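Local coordinates for mannose-specific lectin 3 chain 1 (Crocus vernus, PDB 3MEZ), which probably binds D-mannose as one of the two domain chains of a bulb-type lectin that assembles into a heterotetramer, and probably agglutinates trypsin-treated rabbit erythrocytes weakly, at residues Arg59-Ile64 with Arg78-Val83. Numbering follows the deposited sequence.
Sequences RGQLEI and RSVNTV
Val80 lays CG1 over one face of the Arg59 guanidinium, though the exact place of CG1 is uncertain, while the carbonyl O of Thr82 lies at its edge, near its plane. Arg59 NE donates to Thr82 O over 2.9 Å; the N-H...O angle is 141° and the donor stands above the carbonyl plane. NH2 adds a weak bond to the same Thr82 O, so two N-H groups of one flat cation share one acceptor. A side chain bent at chi2 (-93°) and again at chi3 turns the guanidinium back onto the loop, a reach that suits the long, jointed arginine. Bulb-type lectins have the beta-prism II fold, three antiparallel sheets forming the sides of a prism; 59-64 enters strand 62-65 of one such sheet, and 78-83 belongs to the loop between strands 74-76 and 88-91. Gly60 turns with positive phi (82°), easily taken without a side chain; its O accepts from Trp109 of the chain 2 subunit. Farther along, aliphatic Gln61 CG lies 3.9 Å from Val80 CG2, the two side chains pointing opposite ways. The amide of Gln61 suits a polar border: NE2 donates to Pro77 O and to a water that donates to Arg78 O, while OE1 accepts from Asn57.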
loop_
_atom_site.group_PDB
_atom_site.type_symbol
_atom_site.label_atom_id
_atom_site.label_comp_id
_atom_site.label_asym_id
_atom_site.label_seq_id
_atom_site.Cartn_x
_atom_site.Cartn_y
_atom_site.Cartn_z
ATOM N N ARG A 59 -16.726 -27.057 -2.251
ATOM C CA ARG A 59 -17.230 -26.273 -3.336
ATOM C C ARG A 59 -17.300 -24.763 -3.052
ATOM O O ARG A 59 -17.810 -24.049 -3.822
ATOM C CB ARG A 59 -18.576 -26.788 -3.801
ATOM C CG ARG A 59 -18.673 -28.269 -3.962
ATOM C CD ARG A 59 -18.365 -28.757 -5.367
ATOM N NE ARG A 59 -18.954 -28.037 -6.477
ATOM C CZ ARG A 59 -20.159 -28.237 -7.000
ATOM N NH1 ARG A 59 -20.986 -29.143 -6.509
ATOM N NH2 ARG A 59 -20.531 -27.518 -8.031
ATOM N N GLY A 60 -16.759 -24.299 -1.954
ATOM C CA GLY A 60 -16.866 -22.903 -1.628
ATOM C C GLY A 60 -18.140 -22.418 -0.969
ATOM O O GLY A 60 -18.291 -21.264 -0.795
ATOM N N GLN A 61 -19.017 -23.321 -0.576
ATOM C CA GLN A 61 -20.238 -22.995 0.121
ATOM C C GLN A 61 -20.081 -23.142 1.645
ATOM O O GLN A 61 -19.396 -23.983 2.118
ATOM C CB GLN A 61 -21.408 -23.904 -0.266
ATOM C CG GLN A 61 -21.830 -23.997 -1.725
ATOM C CD GLN A 61 -22.691 -25.202 -1.974
ATOM O OE1 GLN A 61 -22.255 -26.309 -1.809
ATOM N NE2 GLN A 61 -23.902 -24.974 -2.354
ATOM N N LEU A 62 -20.743 -22.286 2.387
ATOM C CA LEU A 62 -20.852 -22.432 3.823
ATOM C C LEU A 62 -21.999 -23.367 4.112
ATOM O O LEU A 62 -22.960 -23.305 3.445
ATOM C CB LEU A 62 -21.096 -21.085 4.506
ATOM C CG LEU A 62 -19.968 -20.072 4.519
ATOM C CD1 LEU A 62 -20.451 -18.833 5.105
ATOM C CD2 LEU A 62 -18.844 -20.616 5.279
ATOM N N GLU A 63 -21.871 -24.228 5.094
ATOM C CA GLU A 63 -22.919 -25.098 5.560
ATOM C C GLU A 63 -23.125 -24.972 7.061
ATOM O O GLU A 63 -22.217 -25.180 7.797
ATOM C CB GLU A 63 -22.564 -26.555 5.268
ATOM C CG GLU A 63 -22.078 -26.857 3.870
ATOM C CD GLU A 63 -21.998 -28.341 3.561
ATOM O OE1 GLU A 63 -21.902 -28.697 2.410
ATOM O OE2 GLU A 63 -22.062 -29.140 4.467
ATOM N N ILE A 64 -24.323 -24.663 7.500
ATOM C CA ILE A 64 -24.669 -24.701 8.914
ATOM C C ILE A 64 -25.247 -26.060 9.242
ATOM O O ILE A 64 -26.163 -26.495 8.602
ATOM C CB ILE A 64 -25.664 -23.577 9.319
ATOM C CG1 ILE A 64 -25.076 -22.193 9.075
ATOM C CG2 ILE A 64 -26.057 -23.707 10.719
ATOM C CD1 ILE A 64 -26.014 -21.094 9.323
ATOM N N ARG A 78 -26.894 -21.064 -2.393
ATOM C CA ARG A 78 -27.744 -22.204 -2.417
ATOM C C ARG A 78 -27.286 -23.277 -3.396
ATOM O O ARG A 78 -27.367 -24.434 -3.087
ATOM C CB ARG A 78 -29.149 -21.766 -2.727
ATOM C CG ARG A 78 -30.134 -22.790 -2.490
ATOM C CD ARG A 78 -31.440 -22.389 -3.034
ATOM N NE ARG A 78 -32.452 -22.748 -2.081
ATOM C CZ ARG A 78 -33.502 -23.479 -2.352
ATOM N NH1 ARG A 78 -34.324 -23.730 -1.386
ATOM N NH2 ARG A 78 -33.727 -23.948 -3.571
ATOM N N SER A 79 -26.832 -22.858 -4.564
ATOM C CA SER A 79 -26.312 -23.735 -5.598
ATOM C C SER A 79 -25.077 -23.138 -6.196
ATOM O O SER A 79 -25.019 -21.975 -6.413
ATOM C CB SER A 79 -27.309 -23.889 -6.730
ATOM O OG SER A 79 -26.996 -24.964 -7.532
ATOM N N VAL A 80 -24.117 -23.969 -6.491
ATOM C CA VAL A 80 -22.838 -23.490 -6.900
ATOM C C VAL A 80 -22.266 -24.304 -8.106
ATOM O O VAL A 80 -22.486 -25.461 -8.197
ATOM C CB VAL A 80 -22.000 -23.423 -5.591
ATOM C CG1 VAL A 80 -20.799 -24.275 -5.578
ATOM C CG2 VAL A 80 -21.845 -22.031 -5.083
ATOM N N ASN A 81 -21.591 -23.651 -9.037
ATOM C CA ASN A 81 -21.011 -24.309 -10.211
ATOM C C ASN A 81 -19.470 -24.451 -10.188
ATOM O O ASN A 81 -18.844 -24.686 -11.165
ATOM C CB ASN A 81 -21.519 -23.696 -11.501
ATOM C CG ASN A 81 -21.011 -22.348 -11.723
ATOM O OD1 ASN A 81 -20.243 -21.881 -10.984
ATOM N ND2 ASN A 81 -21.436 -21.719 -12.763
ATOM N N THR A 82 -18.923 -24.290 -9.006
ATOM C CA THR A 82 -17.526 -24.346 -8.712
ATOM C C THR A 82 -16.981 -25.741 -8.818
ATOM O O THR A 82 -17.707 -26.686 -8.699
ATOM C CB THR A 82 -17.309 -23.891 -7.261
ATOM O OG1 THR A 82 -18.163 -24.617 -6.397
ATOM C CG2 THR A 82 -17.540 -22.381 -7.118
ATOM N N VAL A 83 -15.689 -25.842 -9.032
ATOM C CA VAL A 83 -14.952 -27.083 -8.952
ATOM C C VAL A 83 -14.756 -27.599 -7.550
ATOM O O VAL A 83 -14.712 -26.852 -6.631
ATOM C CB VAL A 83 -13.534 -26.944 -9.470
ATOM C CG1 VAL A 83 -13.039 -28.243 -9.875
ATOM C CG2 VAL A 83 -13.478 -26.036 -10.597
HETATM O O HOH W 1 -25.865 -27.046 -3.061
#